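Long-range contacts in 6-phospho-alpha-glucosidase (Merdibacter massiliensis, PDB 6VC6), which probably hydrolyses 6-phospho-alpha-glucosides with the help of bound NAD and a manganese ion, as in other family 4 glycoside hydrolases: residues 81-86 and 142-147; 125-130 and 153-158. All coordinates share one frame; numbering follows the deposited sequence.

Contact 1. Residues 81-86 and 142-147; sequences IFMQMR and ILNYSN. With NAD (nicotinamide-adenine-dinucleotide), chain G; G6P (6-O-phosphono-alpha-D-glucopyranose), chain F.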
ATOM      1  N   ILE A  81      -8.868  -2.329 -13.277  1.00 40.54           N
ATOM      2  CA  ILE A  81      -9.413  -2.779 -12.002  1.00 38.21           C
ATOM      3  C   ILE A  81      -8.595  -2.132 -10.895  1.00 37.80           C
ATOM      4  O   ILE A  81      -7.391  -2.395 -10.772  1.00 40.58           O
ATOM      5  CB  ILE A  81      -9.394  -4.310 -11.873  1.00 41.22           C
ATOM      6  CG1 ILE A  81     -10.088  -4.961 -13.071  1.00 42.04           C
ATOM      7  CG2 ILE A  81     -10.056  -4.739 -10.574  1.00 45.06           C
ATOM      8  CD1 ILE A  81     -11.573  -4.688 -13.141  1.00 46.15           C
ATOM      9  N   PHE A  82      -9.241  -1.284 -10.098  1.00 36.07           N
ATOM     10  CA  PHE A  82      -8.611  -0.642  -8.948  1.00 34.88           C
ATOM     11  C   PHE A  82      -8.938  -1.474  -7.713  1.00 41.54           C
ATOM     12  O   PHE A  82     -10.098  -1.541  -7.293  1.00 40.41           O
ATOM     13  CB  PHE A  82      -9.098   0.798  -8.779  1.00 38.39           C
ATOM     14  CG  PHE A  82      -8.622   1.746  -9.851  1.00 40.55           C
ATOM     15  CD1 PHE A  82      -7.839   1.305 -10.907  1.00 40.70           C
ATOM     16  CD2 PHE A  82      -8.962   3.089  -9.796  1.00 44.79           C
ATOM     17  CE1 PHE A  82      -7.409   2.182 -11.887  1.00 42.72           C
ATOM     18  CE2 PHE A  82      -8.535   3.972 -10.771  1.00 40.59           C
ATOM     19  CZ  PHE A  82      -7.757   3.517 -11.817  1.00 40.61           C
HETATM   20  N   MSE A  83      -7.924  -2.105  -7.132  1.00 35.89           N
HETATM   21  CA  MSE A  83      -8.140  -2.975  -5.979  1.00 43.17           C
HETATM   22  C   MSE A  83      -7.689  -2.321  -4.675  1.00 39.89           C
HETATM   23  O   MSE A  83      -6.524  -1.951  -4.528  1.00 40.06           O
HETATM   24  CB  MSE A  83      -7.411  -4.306  -6.175  1.00 37.99           C
HETATM   25  CG  MSE A  83      -7.550  -4.890  -7.569  1.00 41.71           C
HETATM   26 SE   MSE A  83      -7.263  -6.818  -7.607  0.70 48.42          SE
HETATM   27  CE  MSE A  83      -8.899  -7.380  -6.716  1.00 48.57           C
ATOM     28  N   GLN A  84      -8.617  -2.184  -3.732  1.00 40.47           N
ATOM     29  CA  GLN A  84      -8.325  -1.609  -2.421  1.00 42.27           C
ATOM     30  C   GLN A  84      -9.136  -2.326  -1.344  1.00 41.87           C
ATOM     31  O   GLN A  84      -9.781  -1.708  -0.495  1.00 35.99           O
ATOM     32  CB  GLN A  84      -8.588  -0.103  -2.409  1.00 41.82           C
ATOM     33  CG  GLN A  84      -9.991   0.310  -2.833  1.00 43.48           C
ATOM     34  CD  GLN A  84     -10.243   1.790  -2.625  1.00 46.05           C
ATOM     35  OE1 GLN A  84     -11.373   2.265  -2.741  1.00 46.41           O
ATOM     36  NE2 GLN A  84      -9.184   2.531  -2.316  1.00 42.43           N
HETATM   37  N   MSE A  85      -9.080  -3.649  -1.358  1.00 41.49           N
HETATM   38  CA  MSE A  85      -9.728  -4.469  -0.352  1.00 41.44           C
HETATM   39  C   MSE A  85      -8.934  -4.504   0.926  1.00 43.00           C
HETATM   40  O   MSE A  85      -7.738  -4.258   0.877  1.00 40.16           O
HETATM   41  CB  MSE A  85      -9.927  -5.902  -0.844  1.00 38.87           C
HETATM   42  CG  MSE A  85      -8.639  -6.725  -0.889  1.00 44.72           C
HETATM   43 SE   MSE A  85      -8.867  -8.673  -0.992  1.00 54.01          SE
HETATM   44  CE  MSE A  85     -10.009  -8.691  -2.560  1.00 55.27           C
ATOM     45  N   ARG A  86      -9.573  -4.803   2.048  1.00 39.22           N
ATOM     46  CA  ARG A  86      -8.895  -5.084   3.313  1.00 37.10           C
ATOM     47  C   ARG A  86      -9.445  -6.413   3.820  1.00 38.70           C
ATOM     48  O   ARG A  86     -10.523  -6.455   4.421  1.00 39.63           O
ATOM     49  CB  ARG A  86      -9.103  -3.966   4.331  1.00 38.57           C
ATOM     50  CG  ARG A  86      -8.332  -4.167   5.628  1.00 39.24           C
ATOM     51  CD  ARG A  86      -8.675  -3.104   6.665  1.00 40.58           C
ATOM     52  NE  ARG A  86      -8.139  -1.790   6.321  1.00 37.00           N
ATOM     53  CZ  ARG A  86      -6.885  -1.411   6.548  1.00 37.03           C
ATOM     54  NH1 ARG A  86      -6.486  -0.195   6.203  1.00 36.61           N
ATOM     55  NH2 ARG A  86      -6.029  -2.250   7.116  1.00 40.99           N
ATOM     56  N   ILE A 142      -4.709  -4.587 -13.795  1.00 39.62           N
ATOM     57  CA  ILE A 142      -5.064  -4.675 -12.385  1.00 36.02           C
ATOM     58  C   ILE A 142      -4.066  -3.837 -11.597  1.00 35.89           C
ATOM     59  O   ILE A 142      -2.888  -4.195 -11.484  1.00 38.20           O
ATOM     60  CB  ILE A 142      -5.087  -6.130 -11.898  1.00 38.43           C
ATOM     61  CG1 ILE A 142      -6.263  -6.879 -12.530  1.00 38.76           C
ATOM     62  CG2 ILE A 142      -5.168  -6.184 -10.384  1.00 37.79           C
ATOM     63  CD1 ILE A 142      -6.264  -8.365 -12.251  1.00 38.23           C
ATOM     64  N   LEU A 143      -4.534  -2.713 -11.061  1.00 33.66           N
ATOM     65  CA  LEU A 143      -3.733  -1.846 -10.206  1.00 33.98           C
ATOM     66  C   LEU A 143      -4.158  -2.078  -8.762  1.00 37.76           C
ATOM     67  O   LEU A 143      -5.321  -1.849  -8.411  1.00 35.94           O
ATOM     68  CB  LEU A 143      -3.909  -0.377 -10.595  1.00 32.93           C
ATOM     69  CG  LEU A 143      -3.783  -0.045 -12.084  1.00 42.26           C
ATOM     70  CD1 LEU A 143      -3.822   1.458 -12.306  1.00 38.04           C
ATOM     71  CD2 LEU A 143      -2.510  -0.642 -12.665  1.00 38.18           C
ATOM     72  N   ASN A 144      -3.224  -2.530  -7.931  1.00 36.47           N
ATOM     73  CA  ASN A 144      -3.540  -3.013  -6.593  1.00 35.57           C
ATOM     74  C   ASN A 144      -2.932  -2.102  -5.535  1.00 39.82           C
ATOM     75  O   ASN A 144      -1.715  -1.882  -5.521  1.00 34.99           O
ATOM     76  CB  ASN A 144      -3.042  -4.446  -6.402  1.00 32.64           C
ATOM     77  CG  ASN A 144      -3.293  -4.962  -5.003  1.00 42.08           C
ATOM     78  OD1 ASN A 144      -4.429  -4.975  -4.532  1.00 38.59           O
ATOM     79  ND2 ASN A 144      -2.231  -5.386  -4.327  1.00 38.85           N
ATOM     80  N   TYR A 145      -3.738  -1.645  -4.606  1.00 39.01           N
ATOM     81  CA  TYR A 145      -3.267  -0.917  -3.459  1.00 37.62           C
ATOM     82  C   TYR A 145      -3.304  -1.840  -2.242  1.00 40.21           C
ATOM     83  O   TYR A 145      -2.687  -1.558  -1.240  1.00 41.85           O
ATOM     84  CB  TYR A 145      -4.210   0.239  -3.199  1.00 43.40           C
ATOM     85  CG  TYR A 145      -3.698   1.618  -3.486  1.00 45.69           C
ATOM     86  CD1 TYR A 145      -4.562   2.614  -3.849  1.00 48.23           C
ATOM     87  CD2 TYR A 145      -2.373   1.930  -3.358  1.00 46.28           C
ATOM     88  CE1 TYR A 145      -4.126   3.889  -4.086  1.00 59.97           C
ATOM     89  CE2 TYR A 145      -1.922   3.201  -3.601  1.00 63.83           C
ATOM     90  CZ  TYR A 145      -2.809   4.175  -3.962  1.00 75.41           C
ATOM     91  OH  TYR A 145      -2.380   5.438  -4.206  1.00 86.17           O
ATOM     92  N   SER A 146      -4.032  -2.947  -2.344  1.00 40.02           N
ATOM     93  CA  SER A 146      -4.350  -3.763  -1.178  1.00 33.58           C
ATOM     94  C   SER A 146      -3.110  -4.294  -0.474  1.00 40.86           C
ATOM     95  O   SER A 146      -2.236  -4.870  -1.092  1.00 33.82           O
ATOM     96  CB  SER A 146      -5.243  -4.941  -1.580  1.00 39.95           C
ATOM     97  OG  SER A 146      -6.291  -4.548  -2.441  1.00 41.14           O
ATOM     98  N   ASN A 147      -3.081  -4.120   0.840  1.00 37.62           N
ATOM     99  CA  ASN A 147      -1.941  -4.487   1.674  1.00 36.41           C
ATOM    100  C   ASN A 147      -2.064  -5.880   2.307  1.00 40.20           C
ATOM    101  O   ASN A 147      -3.152  -6.422   2.307  1.00 38.03           O
ATOM    102  CB  ASN A 147      -1.716  -3.436   2.755  1.00 38.24           C
ATOM    103  CG  ASN A 147      -0.799  -2.325   2.302  1.00 42.48           C
ATOM    104  OD1 ASN A 147       0.275  -2.572   1.784  1.00 36.66           O
ATOM    105  ND2 ASN A 147      -1.223  -1.094   2.502  1.00 39.94           N
TER
HETATM  106  PA  NAD G 503     -11.688  -0.525   4.822  1.00 40.71           P
HETATM  107  O1A NAD G 503     -12.305   0.827   5.088  1.00 40.30           O
HETATM  108  O2A NAD G 503     -11.990  -1.685   5.740  1.00 43.12           O
HETATM  109  O5B NAD G 503     -12.059  -0.968   3.322  1.00 43.04           O
HETATM  110  C5B NAD G 503     -11.900  -2.320   2.906  1.00 41.79           C
HETATM  111  C4B NAD G 503     -13.058  -2.712   2.004  1.00 40.45           C
HETATM  112  O4B NAD G 503     -12.711  -3.872   1.244  1.00 41.15           O
HETATM  113  C3B NAD G 503     -14.285  -3.058   2.830  1.00 40.41           C
HETATM  114  O3B NAD G 503     -15.411  -2.324   2.343  1.00 40.36           O
HETATM  115  C2B NAD G 503     -14.511  -4.537   2.606  1.00 39.24           C
HETATM  116  O2B NAD G 503     -15.907  -4.826   2.500  1.00 43.08           O
HETATM  117  C1B NAD G 503     -13.792  -4.804   1.296  1.00 38.24           C
HETATM  118  N9A NAD G 503     -13.307  -6.203   1.206  1.00 37.31           N
HETATM  119  C8A NAD G 503     -12.717  -6.921   2.180  1.00 43.58           C
HETATM  120  N7A NAD G 503     -12.412  -8.172   1.744  1.00 42.42           N
HETATM  121  C5A NAD G 503     -12.819  -8.265   0.464  1.00 39.88           C
HETATM  122  C6A NAD G 503     -12.807  -9.302  -0.595  1.00 40.55           C
HETATM  123  N6A NAD G 503     -12.282 -10.531  -0.368  1.00 40.85           N
HETATM  124  N1A NAD G 503     -13.337  -8.981  -1.796  1.00 42.71           N
HETATM  125  C2A NAD G 503     -13.861  -7.765  -2.040  1.00 42.51           C
HETATM  126  N3A NAD G 503     -13.906  -6.780  -1.127  1.00 43.05           N
HETATM  127  C4A NAD G 503     -13.412  -6.966   0.119  1.00 38.87           C
HETATM  128  O3  NAD G 503     -10.089  -0.367   4.720  1.00 40.65           O
HETATM  129  PN  NAD G 503      -9.375   1.027   4.357  1.00 40.40           P
HETATM  130  O1N NAD G 503      -8.800   1.611   5.626  1.00 36.68           O
HETATM  131  O2N NAD G 503     -10.285   1.851   3.477  1.00 35.23           O
HETATM  132  O5D NAD G 503      -8.159   0.482   3.460  1.00 37.98           O
HETATM  133  C5D NAD G 503      -8.380   0.114   2.101  1.00 37.33           C
HETATM  134  C4D NAD G 503      -7.166  -0.662   1.611  1.00 40.68           C
HETATM  135  O4D NAD G 503      -6.251   0.222   0.959  1.00 39.64           O
HETATM  136  C3D NAD G 503      -6.425  -1.288   2.784  1.00 39.39           C
HETATM  137  O3D NAD G 503      -6.126  -2.650   2.472  1.00 39.87           O
HETATM  138  C2D NAD G 503      -5.127  -0.518   2.872  1.00 36.49           C
HETATM  139  O2D NAD G 503      -4.056  -1.355   3.309  1.00 38.34           O
HETATM  140  C1D NAD G 503      -4.937  -0.072   1.435  1.00 39.43           C
HETATM  141  N1N NAD G 503      -4.032   1.069   1.316  1.00 38.32           N
HETATM  142  C2N NAD G 503      -2.870   0.854   0.699  1.00 39.57           C
HETATM  143  C3N NAD G 503      -1.947   1.871   0.536  1.00 42.64           C
HETATM  144  C7N NAD G 503      -0.654   1.572  -0.161  1.00 41.80           C
HETATM  145  O7N NAD G 503       0.259   2.378  -0.105  1.00 39.00           O
HETATM  146  N7N NAD G 503      -0.539   0.418  -0.818  1.00 37.90           N
HETATM  147  C4N NAD G 503      -2.246   3.141   1.013  1.00 42.72           C
HETATM  148  C5N NAD G 503      -3.463   3.341   1.657  1.00 41.64           C
HETATM  149  C6N NAD G 503      -4.354   2.279   1.792  1.00 38.14           C
HETATM  150  C1  G6P F 502       0.983   4.476   4.569  1.00 41.07           C
HETATM  151  C2  G6P F 502       1.170   3.288   3.615  1.00 40.99           C
HETATM  152  C3  G6P F 502      -0.053   2.400   3.469  1.00 37.01           C
HETATM  153  C4  G6P F 502      -0.687   2.211   4.827  1.00 44.51           C
HETATM  154  C5  G6P F 502      -1.253   3.554   5.251  1.00 39.51           C
HETATM  155  C6  G6P F 502      -1.804   3.448   6.666  1.00 40.70           C
HETATM  156  O1  G6P F 502       1.274   5.695   3.873  1.00 46.74           O
HETATM  157  O2  G6P F 502       1.551   3.775   2.322  1.00 42.25           O
HETATM  158  O3  G6P F 502       0.307   1.131   2.916  1.00 41.11           O
HETATM  159  O4  G6P F 502      -1.739   1.246   4.731  1.00 36.86           O
HETATM  160  O5  G6P F 502      -0.277   4.603   5.257  1.00 43.75           O
HETATM  161  O6  G6P F 502      -2.810   4.439   6.842  1.00 48.85           O
HETATM  162  P   G6P F 502      -3.792   4.389   8.114  1.00 39.36           P
HETATM  163  O1P G6P F 502      -4.870   3.429   7.672  1.00 38.52           O
HETATM  164  O2P G6P F 502      -2.925   3.880   9.243  1.00 37.92           O
HETATM  165  O3P G6P F 502      -4.235   5.822   8.285  1.00 38.09           O

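Contact 2. Residues 125-130 and 153-158; sequences DMIESI and AEALRR. With NAD (nicotinamide-adenine-dinucleotide), chain G.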
ATOM      1  N   ASP A 125      -7.594 -14.015  -0.064  1.00 38.90           N
ATOM      2  CA  ASP A 125      -8.650 -13.250  -0.717  1.00 41.51           C
ATOM      3  C   ASP A 125      -8.189 -12.605  -2.020  1.00 42.03           C
ATOM      4  O   ASP A 125      -9.002 -12.436  -2.937  1.00 41.24           O
ATOM      5  CB  ASP A 125      -9.188 -12.182   0.236  1.00 41.50           C
ATOM      6  CG  ASP A 125     -10.146 -12.748   1.269  1.00 45.09           C
ATOM      7  OD1 ASP A 125     -10.164 -13.983   1.455  1.00 45.90           O
ATOM      8  OD2 ASP A 125     -10.882 -11.957   1.895  1.00 42.12           O
HETATM    9  N   MSE A 126      -6.928 -12.218  -2.122  1.00 37.72           N
HETATM   10  CA  MSE A 126      -6.422 -11.624  -3.345  1.00 39.51           C
HETATM   11  C   MSE A 126      -6.345 -12.633  -4.475  1.00 41.36           C
HETATM   12  O   MSE A 126      -6.757 -12.307  -5.579  1.00 36.78           O
HETATM   13  CB  MSE A 126      -5.060 -10.975  -3.164  1.00 36.80           C
HETATM   14  CG  MSE A 126      -5.071  -9.619  -2.475  1.00 39.69           C
HETATM   15 SE   MSE A 126      -5.957  -8.198  -3.474  0.70 50.75          SE
HETATM   16  CE  MSE A 126      -4.888  -8.203  -5.091  1.00 46.95           C
ATOM     17  N   ILE A 127      -5.832 -13.829  -4.225  1.00 39.55           N
ATOM     18  CA  ILE A 127      -5.736 -14.869  -5.244  1.00 40.31           C
ATOM     19  C   ILE A 127      -7.125 -15.316  -5.684  1.00 38.47           C
ATOM     20  O   ILE A 127      -7.366 -15.568  -6.872  1.00 41.25           O
ATOM     21  CB  ILE A 127      -4.888 -16.043  -4.719  1.00 40.47           C
ATOM     22  CG1 ILE A 127      -3.416 -15.631  -4.649  1.00 40.05           C
ATOM     23  CG2 ILE A 127      -5.066 -17.278  -5.589  1.00 41.19           C
ATOM     24  CD1 ILE A 127      -2.517 -16.658  -4.013  1.00 37.84           C
ATOM     25  N   GLU A 128      -8.064 -15.404  -4.739  1.00 41.27           N
ATOM     26  CA  GLU A 128      -9.438 -15.744  -5.093  1.00 40.99           C
ATOM     27  C   GLU A 128     -10.069 -14.662  -5.962  1.00 42.28           C
ATOM     28  O   GLU A 128     -10.825 -14.964  -6.893  1.00 40.83           O
ATOM     29  CB  GLU A 128     -10.263 -15.964  -3.825  1.00 42.19           C
ATOM     30  CG  GLU A 128     -11.678 -16.462  -4.071  1.00 50.78           C
ATOM     31  CD  GLU A 128     -12.557 -16.349  -2.837  1.00 64.95           C
ATOM     32  OE1 GLU A 128     -12.629 -15.245  -2.256  1.00 59.63           O
ATOM     33  OE2 GLU A 128     -13.171 -17.364  -2.447  1.00 64.57           O
ATOM     34  N   SER A 129      -9.761 -13.395  -5.678  1.00 39.78           N
ATOM     35  CA  SER A 129     -10.390 -12.301  -6.411  1.00 40.49           C
ATOM     36  C   SER A 129      -9.825 -12.173  -7.821  1.00 39.50           C
ATOM     37  O   SER A 129     -10.576 -11.932  -8.774  1.00 40.37           O
ATOM     38  CB  SER A 129     -10.218 -10.990  -5.644  1.00 37.50           C
ATOM     39  OG  SER A 129     -10.819  -9.916  -6.345  1.00 43.29           O
ATOM     40  N   ILE A 130      -8.508 -12.322  -7.976  1.00 36.87           N
ATOM     41  CA  ILE A 130      -7.901 -12.197  -9.298  1.00 40.52           C
ATOM     42  C   ILE A 130      -8.391 -13.308 -10.218  1.00 39.51           C
ATOM     43  O   ILE A 130      -8.629 -13.085 -11.412  1.00 37.56           O
ATOM     44  CB  ILE A 130      -6.366 -12.186  -9.190  1.00 33.10           C
ATOM     45  CG1 ILE A 130      -5.899 -11.060  -8.262  1.00 42.03           C
ATOM     46  CG2 ILE A 130      -5.733 -12.052 -10.573  1.00 37.49           C
ATOM     47  CD1 ILE A 130      -5.545  -9.770  -8.968  1.00 38.17           C
ATOM     48  N   ALA A 153       2.375  -9.108  -3.435  1.00 34.57           N
ATOM     49  CA  ALA A 153       3.112  -9.189  -4.693  1.00 33.30           C
ATOM     50  C   ALA A 153       3.872 -10.504  -4.808  1.00 31.99           C
ATOM     51  O   ALA A 153       3.960 -11.087  -5.895  1.00 35.08           O
ATOM     52  CB  ALA A 153       4.069  -8.004  -4.820  1.00 29.55           C
ATOM     53  N   GLU A 154       4.429 -10.987  -3.694  1.00 33.63           N
ATOM     54  CA  GLU A 154       5.155 -12.252  -3.725  1.00 33.78           C
ATOM     55  C   GLU A 154       4.216 -13.422  -3.993  1.00 35.31           C
ATOM     56  O   GLU A 154       4.550 -14.329  -4.765  1.00 32.09           O
ATOM     57  CB  GLU A 154       5.911 -12.452  -2.410  1.00 33.40           C
ATOM     58  CG  GLU A 154       6.428 -13.865  -2.184  1.00 32.59           C
ATOM     59  CD  GLU A 154       7.536 -14.255  -3.148  1.00 40.07           C
ATOM     60  OE1 GLU A 154       8.123 -13.358  -3.787  1.00 36.07           O
ATOM     61  OE2 GLU A 154       7.822 -15.466  -3.261  1.00 38.42           O
ATOM     62  N   ALA A 155       3.033 -13.415  -3.373  1.00 34.26           N
ATOM     63  CA  ALA A 155       2.074 -14.490  -3.608  1.00 35.53           C
ATOM     64  C   ALA A 155       1.519 -14.437  -5.027  1.00 35.09           C
ATOM     65  O   ALA A 155       1.305 -15.481  -5.654  1.00 35.55           O
ATOM     66  CB  ALA A 155       0.942 -14.418  -2.585  1.00 34.08           C
ATOM     67  N   LEU A 156       1.279 -13.231  -5.549  1.00 34.99           N
ATOM     68  CA  LEU A 156       0.768 -13.107  -6.910  1.00 35.38           C
ATOM     69  C   LEU A 156       1.831 -13.458  -7.944  1.00 37.87           C
ATOM     70  O   LEU A 156       1.495 -13.878  -9.057  1.00 38.18           O
ATOM     71  CB  LEU A 156       0.239 -11.692  -7.147  1.00 29.29           C
ATOM     72  CG  LEU A 156      -0.996 -11.301  -6.333  1.00 40.05           C
ATOM     73  CD1 LEU A 156      -1.528  -9.944  -6.770  1.00 37.59           C
ATOM     74  CD2 LEU A 156      -2.079 -12.367  -6.440  1.00 34.22           C
ATOM     75  N   ARG A 157       3.110 -13.289  -7.598  1.00 35.03           N
ATOM     76  CA  ARG A 157       4.181 -13.708  -8.496  1.00 35.31           C
ATOM     77  C   ARG A 157       4.143 -15.213  -8.729  1.00 39.94           C
ATOM     78  O   ARG A 157       4.376 -15.683  -9.849  1.00 33.86           O
ATOM     79  CB  ARG A 157       5.536 -13.286  -7.924  1.00 36.16           C
ATOM     80  CG  ARG A 157       6.733 -13.777  -8.724  1.00 37.33           C
ATOM     81  CD  ARG A 157       8.036 -13.555  -7.970  1.00 36.51           C
ATOM     82  NE  ARG A 157       8.187 -14.470  -6.840  1.00 35.03           N
ATOM     83  CZ  ARG A 157       8.609 -15.726  -6.948  1.00 39.59           C
ATOM     84  NH1 ARG A 157       8.919 -16.226  -8.137  1.00 38.44           N
ATOM     85  NH2 ARG A 157       8.719 -16.487  -5.867  1.00 31.87           N
ATOM     86  N   ARG A 158       3.839 -15.984  -7.683  1.00 34.19           N
ATOM     87  CA  ARG A 158       3.784 -17.435  -7.817  1.00 33.52           C
ATOM     88  C   ARG A 158       2.484 -17.894  -8.466  1.00 36.34           C
ATOM     89  O   ARG A 158       2.493 -18.807  -9.299  1.00 41.23           O
ATOM     90  CB  ARG A 158       3.949 -18.096  -6.448  1.00 37.37           C
ATOM     91  CG  ARG A 158       5.216 -17.709  -5.703  1.00 39.07           C
ATOM     92  CD  ARG A 158       5.469 -18.668  -4.552  1.00 36.16           C
ATOM     93  NE  ARG A 158       6.455 -18.157  -3.606  1.00 50.19           N
ATOM     94  CZ  ARG A 158       6.835 -18.803  -2.508  1.00 50.87           C
ATOM     95  NH1 ARG A 158       6.307 -19.984  -2.216  1.00 37.89           N
ATOM     96  NH2 ARG A 158       7.739 -18.266  -1.698  1.00 40.02           N
TER
HETATM   97  PA  NAD G 503     -11.688  -0.525   4.822  1.00 40.71           P
HETATM   98  O1A NAD G 503     -12.305   0.827   5.088  1.00 40.30           O
HETATM   99  O2A NAD G 503     -11.990  -1.685   5.740  1.00 43.12           O
HETATM  100  O5B NAD G 503     -12.059  -0.968   3.322  1.00 43.04           O
HETATM  101  C5B NAD G 503     -11.900  -2.320   2.906  1.00 41.79           C
HETATM  102  C4B NAD G 503     -13.058  -2.712   2.004  1.00 40.45           C
HETATM  103  O4B NAD G 503     -12.711  -3.872   1.244  1.00 41.15           O
HETATM  104  C3B NAD G 503     -14.285  -3.058   2.830  1.00 40.41           C
HETATM  105  O3B NAD G 503     -15.411  -2.324   2.343  1.00 40.36           O
HETATM  106  C2B NAD G 503     -14.511  -4.537   2.606  1.00 39.24           C
HETATM  107  O2B NAD G 503     -15.907  -4.826   2.500  1.00 43.08           O
HETATM  108  C1B NAD G 503     -13.792  -4.804   1.296  1.00 38.24           C
HETATM  109  N9A NAD G 503     -13.307  -6.203   1.206  1.00 37.31           N
HETATM  110  C8A NAD G 503     -12.717  -6.921   2.180  1.00 43.58           C
HETATM  111  N7A NAD G 503     -12.412  -8.172   1.744  1.00 42.42           N
HETATM  112  C5A NAD G 503     -12.819  -8.265   0.464  1.00 39.88           C
HETATM  113  C6A NAD G 503     -12.807  -9.302  -0.595  1.00 40.55           C
HETATM  114  N6A NAD G 503     -12.282 -10.531  -0.368  1.00 40.85           N
HETATM  115  N1A NAD G 503     -13.337  -8.981  -1.796  1.00 42.71           N
HETATM  116  C2A NAD G 503     -13.861  -7.765  -2.040  1.00 42.51           C
HETATM  117  N3A NAD G 503     -13.906  -6.780  -1.127  1.00 43.05           N
HETATM  118  C4A NAD G 503     -13.412  -6.966   0.119  1.00 38.87           C
HETATM  119  O3  NAD G 503     -10.089  -0.367   4.720  1.00 40.65           O
HETATM  120  PN  NAD G 503      -9.375   1.027   4.357  1.00 40.40           P
HETATM  121  O1N NAD G 503      -8.800   1.611   5.626  1.00 36.68           O
HETATM  122  O2N NAD G 503     -10.285   1.851   3.477  1.00 35.23           O
HETATM  123  O5D NAD G 503      -8.159   0.482   3.460  1.00 37.98           O
HETATM  124  C5D NAD G 503      -8.380   0.114   2.101  1.00 37.33           C
HETATM  125  C4D NAD G 503      -7.166  -0.662   1.611  1.00 40.68           C
HETATM  126  O4D NAD G 503      -6.251   0.222   0.959  1.00 39.64           O
HETATM  127  C3D NAD G 503      -6.425  -1.288   2.784  1.00 39.39           C
HETATM  128  O3D NAD G 503      -6.126  -2.650   2.472  1.00 39.87           O
HETATM  129  C2D NAD G 503      -5.127  -0.518   2.872  1.00 36.49           C
HETATM  130  O2D NAD G 503      -4.056  -1.355   3.309  1.00 38.34           O
HETATM  131  C1D NAD G 503      -4.937  -0.072   1.435  1.00 39.43           C
HETATM  132  N1N NAD G 503      -4.032   1.069   1.316  1.00 38.32           N
HETATM  133  C2N NAD G 503      -2.870   0.854   0.699  1.00 39.57           C
HETATM  134  C3N NAD G 503      -1.947   1.871   0.536  1.00 42.64           C
HETATM  135  C7N NAD G 503      -0.654   1.572  -0.161  1.00 41.80           C
HETATM  136  O7N NAD G 503       0.259   2.378  -0.105  1.00 39.00           O
HETATM  137  N7N NAD G 503      -0.539   0.418  -0.818  1.00 37.90           N
HETATM  138  C4N NAD G 503      -2.246   3.141   1.013  1.00 42.72           C
HETATM  139  C5N NAD G 503      -3.463   3.341   1.657  1.00 41.64           C
HETATM  140  C6N NAD G 503      -4.354   2.279   1.792  1.00 38.14           C

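Contact 1. Residues 81-86 and 142-147
Selenomethionine Met83 slants across Ile142 where two neighbouring parallel strands of the Rossmann-type NAD-binding sheet, 81-83 and 142-144, run side by side. Its SE lies 3.5 Å from Ile142 CG2, the branch anti to the backbone N; CG1 (chi1 -69°) lies beside that N, with Ile81 CB on its flank. On the other face of the sheet Phe82 and Leu143 point the same way, flank to flank, with Phe82 CE1 3.7 Å from Leu143 CD1. Leu143 N to Ile81 O and Met83 N to Leu143 O hold the ladder, and Tyr145 N continues it to Met83 O at 2.8 Å. Beyond the strands Ser146 turns its side chain toward 81-86. Its OG gives a hydrogen bond to Asn144 OD1 (2.8 Å) and takes a weak one from Met85 N; Asn144 ND2 is shared between Ser146 O and Asn168. The loops carried by these strand ends seat the cofactor: Arg86 NE and NH1 grip the diphosphate, Tyr145 O accepts the nicotinamide amide N7N, and Asn147 ND2 bridges both ligands, 3.0 Å from NAD O2D and 2.7 Å from G6P O3.

Contact 2. Residues 125-130 and 153-158
Leu156 reaches from helix 149-159 to helix 113-136 and meets three side chains with its two methyls. The short segments 125-130 and 153-158 cross at -45° with their axes 10.3 Å apart, two helices next to the NAD-binding sheet joined through side-chain ends. In the close-packed part, Leu156 CD2 lies 4.0 Å from Ile127 CG1, the two side chains running antiparallel, each passing the other's flank. The other methyl, Leu156 CD1, meets Met126 CE at 4.1 Å. Bends at chi2 and chi3 (-66° and -59°) fold this selenomethionine back on itself, and it lies roughly perpendicular to the leucine. The margin is looser: Ile130 CG1 stands 4.4 Å from Leu156 CD2, and Ile127 CD1 extends the apolar patch to Ala155 CB, also at 4.4 Å. Tyr398 of helix 378-400 packs on Ile127 as well.

The polar groups face other ways. Glu128 is exposed, while Asp125, partly exposed, takes a hydrogen bond from the adenine N6A of NAD on its OD2. On helix 149-159, Glu154 is gripped by two arginines: Arg157 bonds side-on, NE to OE1 and NH2 to OE2, whereas Arg158 brings NE and NH2 both to OE2, which lies close to its guanidinium plane. Lys392 and Asp396 of helix 378-400 extend this network. Three N-H groups on Glu154 OE2 probably keep the carboxylate ionised, and the chemistry divides accordingly: apolar contacts join the two helices, while charges tie 149-159 to helix 378-400.

Contacts 1 and 2, with centres 11 Å apart, interlock along the chain: helix 113-136 leads into strand 141-144, which leads into helix 149-159. Helix 113-136 packs on the sheet face bearing Ile142, Met83 and Asn144. There Ile142 CD1 meets Ile130 CD1 at 3.6 Å, Met83 SE lies 3.7 Å from the same Ile130 CD1, and Asn144 OD1 is close to Met126 CE. Both contacts reach NAD: contact 1 holds the diphosphate and nicotinamide half beside G6P and also lays Met85 against the adenine, while Asp125 of contact 2 takes the adenine's N6A. The side chain of Tyr145 comes within about 6 Å of the manganese ion; the side chain of Met126 is about 13 Å from the manganese ion.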